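Local coordinates for protein transcriptional regulator, LYSR family (Neisseria meningitidis, PDB 4AB5) that probably controls methionine-biosynthesis genes as a MetR-like LysR-family transcription regulator, this chain being its regulatory domain, at residues E4-E9 / K195-N200; C16-D21 / Y158-P163; D59-S64 / Y185-T190; I104-I109 / R151-L156. All coordinates share one frame; numbering follows the deposited sequence.

Contact 1. Residues E4-E9 / K195-N200; sequences EGEAGE and KSYLNN
Tyr197, in the first turn of helix 196-212, lays its ring along residues Glu6 to Glu9, where the chain enters strand 8-13. In this LysR regulatory domain, which has the periplasmic-binding-protein fold, the contact joins the first strand of the sheet to the last helix. The path of the tyrosine begins at CB, which points toward the incoming chain. A chi1 of 57° sets CG between the backbone N and the carbonyl carbon, and the ring leaves the helix to meet the extended backbone. At the ring's edge, near its plane, CD2 lies 3.5 Å from Glu6 OE2, with the carboxylate plane turned 64° from the ring. A carboxylate oxygen suits such an edge, whose C-H groups carry slight positive charge. Farther out, CE2 comes 4.1 Å from Ala7 O, while on the other branch CE1 is 3.8 Å from Glu9 O, both approaching obliquely. A tyrosine serves here because its ring spans the gap and sets the hydroxyl against the backbone of Gly8 and Glu9.

Glu6 reaches back with an extended chain, CG anti to the backbone N (chi1 -162°), and brings OE1 within 3.1 Å of Ser196 OG. A negative charge beside the start of a helix is probably favoured by the positive end of the helix dipole. Trp34 touches both Glu6 and Ser196, bordering the same spot. Gly8 turns no side chain toward the helix, which lets its CA sit 3.7 Å from Tyr197 OH.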
loop_
_atom_site.group_PDB
_atom_site.type_symbol
_atom_site.label_atom_id
_atom_site.label_comp_id
_atom_site.label_asym_id
_atom_site.label_seq_id
_atom_site.Cartn_x
_atom_site.Cartn_y
_atom_site.Cartn_z
ATOM N N GLU B 4 -11.977 34.712 2.415
ATOM C CA GLU B 4 -12.466 33.379 2.775
ATOM C C GLU B 4 -11.379 32.583 3.518
ATOM O O GLU B 4 -11.683 31.591 4.178
ATOM C CB GLU B 4 -12.898 32.605 1.513
ATOM C CG GLU B 4 -13.847 33.351 0.581
ATOM C CD GLU B 4 -15.293 33.435 1.024
ATOM O OE1 GLU B 4 -15.799 32.444 1.602
ATOM O OE2 GLU B 4 -15.928 34.482 0.764
ATOM N N GLY B 5 -10.133 33.031 3.385
ATOM C CA GLY B 5 -8.956 32.413 3.979
ATOM C C GLY B 5 -7.788 32.500 3.021
ATOM O O GLY B 5 -7.842 33.272 2.059
ATOM N N GLU B 6 -6.730 31.716 3.262
ATOM C CA GLU B 6 -5.555 31.747 2.390
ATOM C C GLU B 6 -5.563 30.659 1.310
ATOM O O GLU B 6 -5.461 29.468 1.618
ATOM C CB GLU B 6 -4.247 31.749 3.201
ATOM C CG GLU B 6 -3.037 32.219 2.407
ATOM C CD GLU B 6 -1.720 32.151 3.156
ATOM O OE1 GLU B 6 -1.688 32.519 4.354
ATOM O OE2 GLU B 6 -0.708 31.758 2.530
ATOM N N ALA B 7 -5.656 31.095 0.043
ATOM C CA ALA B 7 -5.665 30.253 -1.153
ATOM C C ALA B 7 -4.247 29.881 -1.635
ATOM O O ALA B 7 -3.278 30.573 -1.327
ATOM C CB ALA B 7 -6.436 30.948 -2.263
ATOM N N GLY B 8 -4.151 28.787 -2.379
ATOM C CA GLY B 8 -2.888 28.285 -2.907
ATOM C C GLY B 8 -2.948 26.848 -3.395
ATOM O O GLY B 8 -4.031 26.284 -3.574
ATOM N N GLU B 9 -1.769 26.250 -3.617
ATOM C CA GLU B 9 -1.618 24.892 -4.118
ATOM C C GLU B 9 -0.504 24.179 -3.386
ATOM O O GLU B 9 0.605 24.722 -3.272
ATOM C CB GLU B 9 -1.258 24.915 -5.613
ATOM C CG GLU B 9 -2.427 24.791 -6.570
ATOM C CD GLU B 9 -2.089 25.208 -7.988
ATOM O OE1 GLU B 9 -1.254 24.529 -8.631
ATOM O OE2 GLU B 9 -2.653 26.225 -8.454
ATOM N N LYS B 195 5.782 31.307 2.018
ATOM C CA LYS B 195 4.449 30.703 2.082
ATOM C C LYS B 195 4.241 29.942 3.395
ATOM O O LYS B 195 4.877 28.909 3.622
ATOM C CB LYS B 195 4.180 29.793 0.864
ATOM C CG LYS B 195 4.580 30.392 -0.487
ATOM C CD LYS B 195 3.418 30.510 -1.455
ATOM C CE LYS B 195 3.893 30.973 -2.809
ATOM N NZ LYS B 195 2.762 31.231 -3.735
ATOM N N SER B 196 3.349 30.466 4.251
ATOM C CA SER B 196 3.010 29.954 5.580
ATOM C C SER B 196 2.555 28.508 5.616
ATOM O O SER B 196 3.048 27.754 6.458
ATOM C CB SER B 196 1.970 30.852 6.246
ATOM O OG SER B 196 0.828 31.059 5.427
ATOM N N TYR B 197 1.637 28.117 4.702
ATOM C CA TYR B 197 1.080 26.769 4.642
ATOM C C TYR B 197 2.105 25.696 4.355
ATOM O O TYR B 197 1.995 24.604 4.916
ATOM C CB TYR B 197 -0.129 26.669 3.706
ATOM C CG TYR B 197 0.107 27.104 2.278
ATOM C CD1 TYR B 197 0.606 26.211 1.329
ATOM C CD2 TYR B 197 -0.274 28.370 1.844
ATOM C CE1 TYR B 197 0.799 26.596 0.002
ATOM C CE2 TYR B 197 -0.111 28.758 0.516
ATOM C CZ TYR B 197 0.439 27.872 -0.401
ATOM O OH TYR B 197 0.619 28.248 -1.711
ATOM N N LEU B 198 3.108 26.011 3.498
ATOM C CA LEU B 198 4.198 25.096 3.156
ATOM C C LEU B 198 4.998 24.805 4.409
ATOM O O LEU B 198 5.227 23.643 4.728
ATOM C CB LEU B 198 5.118 25.687 2.068
ATOM C CG LEU B 198 4.539 25.827 0.659
ATOM C CD1 LEU B 198 5.563 26.411 -0.272
ATOM C CD2 LEU B 198 4.072 24.480 0.106
ATOM N N ASN B 199 5.347 25.859 5.156
ATOM C CA ASN B 199 6.065 25.782 6.416
ATOM C C ASN B 199 5.234 25.070 7.472
ATOM O O ASN B 199 5.777 24.247 8.208
ATOM C CB ASN B 199 6.478 27.179 6.882
ATOM C CG ASN B 199 7.930 27.299 7.205
ATOM O OD1 ASN B 199 8.310 27.500 8.359
ATOM N ND2 ASN B 199 8.796 27.024 6.241
ATOM N N ASN B 200 3.909 25.356 7.514
ATOM C CA ASN B 200 3.001 24.734 8.464
ATOM C C ASN B 200 2.775 23.248 8.154
ATOM O O ASN B 200 2.587 22.463 9.084
ATOM C CB ASN B 200 1.710 25.532 8.609
ATOM C CG ASN B 200 0.788 25.002 9.662
ATOM O OD1 ASN B 200 1.098 24.931 10.859
ATOM N ND2 ASN B 200 -0.342 24.541 9.206
#

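Contact 2. Residues C16-D21 / Y158-P163; sequences CHTCFD and YWTVMP
Thr18 and Trp159 meet across the cleft between the two subdomains of the regulatory domain, the place where LysR-type proteins generally take up their effectors. The firm part of the contact is the benzo edge of the indole. Thr18 O lies near the ring plane, 3.3 Å from Trp159 CH2, and the same carbonyl accepts the backbone N of Asp21 at 3.1 Å. Thr18 CB follows alongside, 4.0 Å from Trp159 CH2. In Trp159 a chi1 of 60° puts CG between the backbone N and the carbonyl carbon and carries the ring out toward Thr18 and Asp21. Thr160 OG1 sits over one face of that ring, toward its rim. A wide, flat side chain suits this position, since it crosses the gap that the two backbones leave.

The pair of threonines is looser: Thr18 CG2 stops 4.1 Å from Thr160 OG1, the side chains crossing at about a right angle. Asp21 forms the exposed flank. Its CB still packs on the ring edge, 3.8 Å from Trp159 CZ3, while its carboxylate, set 71° to the ring, offers OD2 to that edge from a position where a charge is easily tolerated.

The Cys16-Cys19 disulfide ties the turn that presents Thr18. Tyr80 of strand 72-86 meets Trp159 edge-to-face, Trp22 touches the same indole, and Ile141 of the second subunit packs on Phe20 and Asp21. The start of helix 20-33 thus faces helix 158-166 of the other subdomain, with strand 72-86 touching Thr18 of the one segment and Tyr158 and Val161 of the other.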
loop_
_atom_site.group_PDB
_atom_site.type_symbol
_atom_site.label_atom_id
_atom_site.label_comp_id
_atom_site.label_asym_id
_atom_site.label_seq_id
_atom_site.Cartn_x
_atom_site.Cartn_y
_atom_site.Cartn_z
ATOM N N CYS B 16 8.816 7.769 -2.083
ATOM C CA CYS B 16 9.103 6.889 -0.950
ATOM C C CYS B 16 7.810 6.250 -0.421
ATOM O O CYS B 16 6.863 6.964 -0.083
ATOM C CB CYS B 16 9.869 7.667 0.125
ATOM S SG CYS B 16 9.549 7.167 1.848
ATOM N N HIS B 17 7.773 4.902 -0.377
ATOM C CA HIS B 17 6.618 4.093 0.035
ATOM C C HIS B 17 6.219 4.221 1.512
ATOM O O HIS B 17 5.042 4.457 1.791
ATOM C CB HIS B 17 6.846 2.626 -0.344
ATOM C CG HIS B 17 6.826 2.348 -1.818
ATOM N ND1 HIS B 17 5.860 1.531 -2.382
ATOM C CD2 HIS B 17 7.687 2.736 -2.789
ATOM C CE1 HIS B 17 6.147 1.468 -3.672
ATOM N NE2 HIS B 17 7.238 2.174 -3.965
ATOM N N THR B 18 7.180 4.041 2.454
ATOM C CA THR B 18 6.924 4.128 3.904
ATOM C C THR B 18 6.411 5.504 4.330
ATOM O O THR B 18 5.620 5.591 5.269
ATOM C CB THR B 18 8.130 3.667 4.752
ATOM O OG1 THR B 18 9.279 4.467 4.468
ATOM C CG2 THR B 18 8.447 2.197 4.581
ATOM N N CYS B 19 6.849 6.564 3.614
ATOM C CA CYS B 19 6.478 7.977 3.795
ATOM C C CYS B 19 4.967 8.187 3.904
ATOM O O CYS B 19 4.518 8.933 4.773
ATOM C CB CYS B 19 7.080 8.836 2.687
ATOM S SG CYS B 19 8.893 8.909 2.702
ATOM N N PHE B 20 4.190 7.487 3.051
ATOM C CA PHE B 20 2.726 7.531 2.981
ATOM C C PHE B 20 2.031 7.235 4.314
ATOM O O PHE B 20 0.966 7.804 4.586
ATOM C CB PHE B 20 2.218 6.602 1.867
ATOM C CG PHE B 20 2.361 7.160 0.470
ATOM C CD1 PHE B 20 3.582 7.106 -0.199
ATOM C CD2 PHE B 20 1.272 7.730 -0.183
ATOM C CE1 PHE B 20 3.712 7.626 -1.497
ATOM C CE2 PHE B 20 1.406 8.267 -1.469
ATOM C CZ PHE B 20 2.623 8.204 -2.122
ATOM N N ASP B 21 2.644 6.392 5.164
ATOM C CA ASP B 21 2.093 6.065 6.479
ATOM C C ASP B 21 1.890 7.277 7.378
ATOM O O ASP B 21 0.885 7.342 8.087
ATOM C CB ASP B 21 2.929 4.981 7.177
ATOM C CG ASP B 21 2.719 3.578 6.629
ATOM O OD1 ASP B 21 1.848 3.406 5.739
ATOM O OD2 ASP B 21 3.418 2.648 7.098
ATOM N N TYR B 158 12.477 1.239 11.642
ATOM C CA TYR B 158 12.113 0.611 12.907
ATOM C C TYR B 158 10.628 0.862 13.250
ATOM O O TYR B 158 9.937 -0.071 13.666
ATOM C CB TYR B 158 13.054 1.069 14.048
ATOM C CG TYR B 158 12.638 0.553 15.409
ATOM C CD1 TYR B 158 12.863 -0.774 15.774
ATOM C CD2 TYR B 158 11.957 1.371 16.306
ATOM C CE1 TYR B 158 12.432 -1.270 17.003
ATOM C CE2 TYR B 158 11.523 0.885 17.537
ATOM C CZ TYR B 158 11.775 -0.434 17.887
ATOM O OH TYR B 158 11.347 -0.933 19.094
ATOM N N TRP B 159 10.143 2.112 13.068
ATOM C CA TRP B 159 8.752 2.459 13.359
ATOM C C TRP B 159 7.709 1.626 12.577
ATOM O O TRP B 159 6.665 1.299 13.139
ATOM C CB TRP B 159 8.493 3.976 13.257
ATOM C CG TRP B 159 8.780 4.567 11.912
ATOM C CD1 TRP B 159 9.924 5.197 11.526
ATOM C CD2 TRP B 159 7.897 4.601 10.780
ATOM N NE1 TRP B 159 9.814 5.619 10.221
ATOM C CE2 TRP B 159 8.589 5.245 9.732
ATOM C CE3 TRP B 159 6.588 4.136 10.543
ATOM C CZ2 TRP B 159 8.014 5.450 8.472
ATOM C CZ3 TRP B 159 6.027 4.328 9.293
ATOM C CH2 TRP B 159 6.735 4.981 8.275
ATOM N N THR B 160 8.007 1.275 11.305
ATOM C CA THR B 160 7.138 0.461 10.434
ATOM C C THR B 160 7.090 -1.001 10.932
ATOM O O THR B 160 6.028 -1.624 10.926
ATOM C CB THR B 160 7.681 0.453 8.978
ATOM O OG1 THR B 160 8.220 1.722 8.626
ATOM C CG2 THR B 160 6.630 0.040 7.965
ATOM N N VAL B 161 8.268 -1.537 11.298
ATOM C CA VAL B 161 8.522 -2.899 11.750
ATOM C C VAL B 161 7.869 -3.207 13.109
ATOM O O VAL B 161 7.359 -4.317 13.298
ATOM C CB VAL B 161 10.062 -3.154 11.722
ATOM C CG1 VAL B 161 10.477 -4.377 12.536
ATOM C CG2 VAL B 161 10.561 -3.271 10.291
HETATM N N MSE B 162 7.909 -2.239 14.048
HETATM C CA MSE B 162 7.391 -2.353 15.417
HETATM C C MSE B 162 6.032 -3.082 15.631
HETATM O O MSE B 162 6.043 -4.021 16.426
HETATM C CB MSE B 162 7.520 -1.036 16.193
HETATM C CG MSE B 162 7.718 -1.225 17.689
HETATM SE SE MSE B 162 6.590 0.007 18.733
HETATM C CE MSE B 162 4.762 -0.502 18.040
ATOM N N PRO B 163 4.891 -2.773 14.935
ATOM C CA PRO B 163 3.657 -3.565 15.176
ATOM C C PRO B 163 3.760 -5.060 14.847
ATOM O O PRO B 163 3.068 -5.870 15.456
ATOM C CB PRO B 163 2.616 -2.902 14.262
ATOM C CG PRO B 163 3.154 -1.563 13.957
ATOM C CD PRO B 163 4.642 -1.688 13.961
#

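Contact 3. Residues D59-S64 / Y185-T190; sequences DLAIVS and YAAIRT
Ala61 and Ala187 form a hydrogen-bonded antiparallel pair in the central sheet of the periplasmic-binding-protein fold, where strand 60-63 runs beside the end of the long strand 171-189. Ala61 N donates to Ala187 O at 2.8 Å, and Ala187 N returns a nearly straight bond to Ala61 O at 2.7 Å. Two residues on, Val63 and Tyr185 repeat the exchange: Val63 N donates to Tyr185 O with an N-H...O angle of 176°, and Tyr185 N meets Val63 O. The intervening Ile62 and Ala186 turn their backbone groups to the other neighbours. Ile62 and Leu60 bond to Ala13, Leu60 also to Arg11, and Ala186 to Gln75, which satisfies the buried main chain from both flanks.

Ala61, Val63, Ala187 and Tyr185 share one face, where Val63 CG2 is 3.8 Å from Tyr185 CB and Phe74 of strand 72-86 packs on Val63 and Ala187. Helix 196-212 packs on Leu60, Ile62 and Ala186, and Leu60 CD1 lies 3.8 Å from Ile188 CG2. The small alanines let these neighbours come close.

Charges close the end of the pair. Asp59 OD2 makes a salt bridge with Arg11, and Arg189 NH1 makes one with Asp192. The arginine is extended from CG to NE, which brings its guanidinium alongside Asp59. Asp59 OD1 arrives at the guanidinium edge, near its plane, in a long salt bridge of 3.7 Å to Arg189 NH1.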
loop_
_atom_site.group_PDB
_atom_site.type_symbol
_atom_site.label_atom_id
_atom_site.label_comp_id
_atom_site.label_asym_id
_atom_site.label_seq_id
_atom_site.Cartn_x
_atom_site.Cartn_y
_atom_site.Cartn_z
ATOM N N ASP B 59 4.975 21.555 -5.524
ATOM C CA ASP B 59 5.243 22.663 -4.591
ATOM C C ASP B 59 6.077 22.258 -3.364
ATOM O O ASP B 59 6.772 23.102 -2.793
ATOM C CB ASP B 59 3.935 23.352 -4.178
ATOM C CG ASP B 59 3.028 23.668 -5.350
ATOM O OD1 ASP B 59 3.286 24.671 -6.047
ATOM O OD2 ASP B 59 2.077 22.892 -5.589
ATOM N N LEU B 60 6.042 20.970 -2.994
ATOM C CA LEU B 60 6.822 20.426 -1.882
ATOM C C LEU B 60 7.211 18.983 -2.196
ATOM O O LEU B 60 6.382 18.223 -2.708
ATOM C CB LEU B 60 6.040 20.522 -0.566
ATOM C CG LEU B 60 6.788 20.280 0.742
ATOM C CD1 LEU B 60 6.263 21.196 1.823
ATOM C CD2 LEU B 60 6.629 18.831 1.208
ATOM N N ALA B 61 8.477 18.613 -1.898
ATOM C CA ALA B 61 8.989 17.269 -2.130
ATOM C C ALA B 61 9.567 16.624 -0.868
ATOM O O ALA B 61 10.300 17.278 -0.127
ATOM C CB ALA B 61 10.035 17.286 -3.234
ATOM N N ILE B 62 9.230 15.337 -0.632
ATOM C CA ILE B 62 9.761 14.546 0.480
ATOM C C ILE B 62 11.011 13.862 -0.082
ATOM O O ILE B 62 10.920 13.111 -1.062
ATOM C CB ILE B 62 8.715 13.537 1.050
ATOM C CG1 ILE B 62 7.392 14.233 1.499
ATOM C CG2 ILE B 62 9.303 12.631 2.147
ATOM C CD1 ILE B 62 7.475 15.418 2.593
ATOM N N VAL B 63 12.188 14.190 0.492
ATOM C CA VAL B 63 13.481 13.690 0.022
ATOM C C VAL B 63 14.351 13.068 1.136
ATOM O O VAL B 63 14.238 13.459 2.299
ATOM C CB VAL B 63 14.244 14.772 -0.801
ATOM C CG1 VAL B 63 13.532 15.080 -2.126
ATOM C CG2 VAL B 63 14.476 16.050 0.016
ATOM N N SER B 64 15.227 12.106 0.749
ATOM C CA SER B 64 16.166 11.382 1.620
ATOM C C SER B 64 17.543 12.057 1.743
ATOM O O SER B 64 18.385 11.598 2.524
ATOM C CB SER B 64 16.331 9.944 1.146
ATOM O OG SER B 64 15.119 9.236 1.327
ATOM N N TYR B 185 13.766 14.982 4.613
ATOM C CA TYR B 185 13.667 16.421 4.387
ATOM C C TYR B 185 12.464 16.765 3.531
ATOM O O TYR B 185 12.020 15.946 2.717
ATOM C CB TYR B 185 14.927 16.963 3.674
ATOM C CG TYR B 185 16.231 16.690 4.385
ATOM C CD1 TYR B 185 16.754 17.600 5.298
ATOM C CD2 TYR B 185 16.984 15.551 4.095
ATOM C CE1 TYR B 185 17.967 17.361 5.948
ATOM C CE2 TYR B 185 18.200 15.303 4.735
ATOM C CZ TYR B 185 18.687 16.211 5.663
ATOM O OH TYR B 185 19.878 15.978 6.308
ATOM N N ALA B 186 11.974 18.003 3.688
ATOM C CA ALA B 186 10.924 18.569 2.866
ATOM C C ALA B 186 11.623 19.626 2.014
ATOM O O ALA B 186 12.266 20.533 2.551
ATOM C CB ALA B 186 9.861 19.215 3.733
ATOM N N ALA B 187 11.573 19.464 0.693
ATOM C CA ALA B 187 12.178 20.392 -0.250
ATOM C C ALA B 187 11.101 21.295 -0.868
ATOM O O ALA B 187 10.023 20.821 -1.223
ATOM C CB ALA B 187 12.902 19.616 -1.343
ATOM N N ILE B 188 11.384 22.596 -0.957
ATOM C CA ILE B 188 10.538 23.607 -1.595
ATOM C C ILE B 188 11.445 24.524 -2.448
ATOM O O ILE B 188 12.680 24.471 -2.320
ATOM C CB ILE B 188 9.675 24.432 -0.587
ATOM C CG1 ILE B 188 10.529 25.223 0.439
ATOM C CG2 ILE B 188 8.583 23.594 0.078
ATOM C CD1 ILE B 188 9.797 26.350 1.170
ATOM N N ARG B 189 10.833 25.385 -3.292
ATOM C CA ARG B 189 11.575 26.363 -4.084
ATOM C C ARG B 189 11.996 27.452 -3.104
ATOM O O ARG B 189 11.304 27.674 -2.114
ATOM C CB ARG B 189 10.676 26.999 -5.148
ATOM C CG ARG B 189 10.266 26.094 -6.287
ATOM C CD ARG B 189 9.243 26.835 -7.122
ATOM N NE ARG B 189 8.339 25.932 -7.835
ATOM C CZ ARG B 189 7.190 25.475 -7.348
ATOM N NH1 ARG B 189 6.791 25.818 -6.129
ATOM N NH2 ARG B 189 6.431 24.671 -8.076
ATOM N N THR B 190 13.116 28.108 -3.354
ATOM C CA THR B 190 13.585 29.194 -2.490
ATOM C C THR B 190 12.621 30.395 -2.507
ATOM O O THR B 190 12.466 31.043 -1.472
ATOM C CB THR B 190 15.065 29.519 -2.779
ATOM O OG1 THR B 190 15.795 28.294 -2.744
ATOM C CG2 THR B 190 15.669 30.481 -1.763
#

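Contact 4. Residues I104-I109 / R151-L156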
loop_
_atom_site.group_PDB
_atom_site.type_symbol
_atom_site.label_atom_id
_atom_site.label_comp_id
_atom_site.label_asym_id
_atom_site.label_seq_id
_atom_site.Cartn_x
_atom_site.Cartn_y
_atom_site.Cartn_z
ATOM N N ILE B 104 24.834 -11.365 1.018
ATOM C CA ILE B 104 25.318 -12.086 -0.171
ATOM C C ILE B 104 24.426 -13.237 -0.696
ATOM O O ILE B 104 24.006 -13.202 -1.853
ATOM C CB ILE B 104 26.846 -12.421 -0.123
ATOM C CG1 ILE B 104 27.691 -11.139 -0.259
ATOM C CG2 ILE B 104 27.252 -13.454 -1.207
ATOM C CD1 ILE B 104 29.157 -11.260 0.102
ATOM N N GLY B 105 24.140 -14.217 0.138
ATOM C CA GLY B 105 23.323 -15.354 -0.280
ATOM C C GLY B 105 21.820 -15.140 -0.342
ATOM O O GLY B 105 21.153 -15.664 -1.236
ATOM N N GLU B 106 21.294 -14.370 0.625
ATOM C CA GLU B 106 19.893 -14.072 0.895
ATOM C C GLU B 106 19.148 -13.314 -0.201
ATOM O O GLU B 106 19.728 -12.450 -0.854
ATOM C CB GLU B 106 19.791 -13.290 2.220
ATOM C CG GLU B 106 19.649 -14.130 3.490
ATOM C CD GLU B 106 20.789 -15.019 3.932
ATOM O OE1 GLU B 106 21.808 -14.475 4.415
ATOM O OE2 GLU B 106 20.608 -16.259 3.929
ATOM N N THR B 107 17.830 -13.597 -0.342
ATOM C CA THR B 107 16.903 -12.908 -1.248
ATOM C C THR B 107 16.487 -11.627 -0.513
ATOM O O THR B 107 16.089 -11.693 0.648
ATOM C CB THR B 107 15.689 -13.830 -1.591
ATOM O OG1 THR B 107 16.121 -14.877 -2.460
ATOM C CG2 THR B 107 14.531 -13.086 -2.258
ATOM N N LEU B 108 16.596 -10.469 -1.173
ATOM C CA LEU B 108 16.230 -9.188 -0.582
ATOM C C LEU B 108 14.844 -8.740 -1.069
ATOM O O LEU B 108 14.612 -8.645 -2.275
ATOM C CB LEU B 108 17.316 -8.118 -0.870
ATOM C CG LEU B 108 17.196 -6.752 -0.134
ATOM C CD1 LEU B 108 17.337 -6.903 1.384
ATOM C CD2 LEU B 108 18.217 -5.772 -0.651
ATOM N N ILE B 109 13.921 -8.502 -0.127
ATOM C CA ILE B 109 12.567 -8.032 -0.435
ATOM C C ILE B 109 12.512 -6.516 -0.269
ATOM O O ILE B 109 12.850 -5.998 0.793
ATOM C CB ILE B 109 11.446 -8.809 0.312
ATOM C CG1 ILE B 109 11.699 -10.334 0.232
ATOM C CG2 ILE B 109 10.057 -8.447 -0.258
ATOM C CD1 ILE B 109 11.103 -11.115 1.305
ATOM N N ARG B 151 10.833 -16.287 2.847
ATOM C CA ARG B 151 10.961 -16.047 1.403
ATOM C C ARG B 151 12.097 -15.082 1.060
ATOM O O ARG B 151 12.427 -14.894 -0.116
ATOM C CB ARG B 151 9.612 -15.603 0.790
ATOM C CG ARG B 151 8.593 -16.732 0.695
ATOM C CD ARG B 151 9.023 -17.728 -0.359
ATOM N NE ARG B 151 8.213 -18.939 -0.367
ATOM C CZ ARG B 151 8.602 -20.093 0.153
ATOM N NH1 ARG B 151 9.791 -20.197 0.738
ATOM N NH2 ARG B 151 7.807 -21.153 0.099
ATOM N N GLY B 152 12.693 -14.511 2.099
ATOM C CA GLY B 152 13.796 -13.566 2.005
ATOM C C GLY B 152 13.922 -12.718 3.252
ATOM O O GLY B 152 13.308 -13.021 4.284
ATOM N N ILE B 153 14.759 -11.667 3.162
ATOM C CA ILE B 153 14.996 -10.673 4.219
ATOM C C ILE B 153 14.692 -9.268 3.684
ATOM O O ILE B 153 14.567 -9.098 2.472
ATOM C CB ILE B 153 16.414 -10.792 4.850
ATOM C CG1 ILE B 153 17.546 -10.569 3.806
ATOM C CG2 ILE B 153 16.574 -12.126 5.617
ATOM C CD1 ILE B 153 18.914 -10.297 4.394
ATOM N N ALA B 154 14.555 -8.269 4.570
ATOM C CA ALA B 154 14.267 -6.891 4.157
ATOM C C ALA B 154 14.874 -5.877 5.103
ATOM O O ALA B 154 15.291 -6.235 6.200
ATOM C CB ALA B 154 12.760 -6.668 4.072
ATOM N N ALA B 155 14.930 -4.607 4.664
ATOM C CA ALA B 155 15.381 -3.458 5.446
ATOM C C ALA B 155 14.217 -2.475 5.479
ATOM O O ALA B 155 13.740 -2.033 4.427
ATOM C CB ALA B 155 16.602 -2.809 4.812
ATOM N N LEU B 156 13.715 -2.187 6.677
ATOM C CA LEU B 156 12.581 -1.282 6.842
ATOM C C LEU B 156 12.781 -0.348 8.030
ATOM O O LEU B 156 13.537 -0.707 8.932
ATOM C CB LEU B 156 11.269 -2.084 7.008
ATOM C CG LEU B 156 10.697 -2.774 5.766
ATOM C CD1 LEU B 156 9.600 -3.738 6.157
ATOM C CD2 LEU B 156 10.183 -1.763 4.746
#
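Ile153 and Glu106 lie obliquely against each other where strand 108-110 of the second α/β subdomain meets the chain leading into strand 154-157. A single beta bridge forms here, Leu108 with Ile153, between chains whose directions differ by 74°. Ile153 has CG1 between its backbone N and carbonyl carbon (chi1 61°), and this swings CD1 toward Glu106, whose CB it meets at 3.8 Å. Only the aliphatic root of the glutamate is used: its chain bends at chi2 and takes the carboxylate away from the isoleucine.

Leu108 joins them, its CB pointing away from the other segment but CD1 turned back to 3.7 Å from Ile153 O. Ile109, its side chain extended through chi2, lays CD1 on Gly152 CA at 3.7 Å. A glycine suits this spot: a CB here would point at Thr107 O and run into it, and the absence of a side chain lets the chains close up. Beyond it, the methyl CG2 of Thr107 rests 3.5 Å from Arg151 O. Outside the pair, strand 134-136 flanks residues 107 to 109, and helix 140-148 covers Ile109 and Ala154 with Ile143, in keeping with the aliphatic character of these residues.

Two backbone bonds hold the crossing. Ile153 N donates to Thr107 O at 2.8 Å, and Ile153 O receives Ile109 N at 2.7 Å, with the donor nearly along the C=O axis.

From the N terminus, the chain enters strand 8-13 through residues 4-9, which contact 1 later joins to the start of helix 196-212; this is the outermost loop, and all the others nest inside it. Contact 2 begins at 16-21 and closes at 158-163, linking the two subdomains. Contact 3, joining strand 60-63 to the end of strand 171-189, opens inside that loop at 59-64 but closes beyond it, at 185-190, so contacts 2 and 3 cross. Contact 4, between 104-109 and 151-156, is nested within both and stays in the second subdomain. Contacts 1 and 3 touch through Leu198 and Ile188, whereas contacts 1 and 4 lie about 43 Å apart, centre to centre.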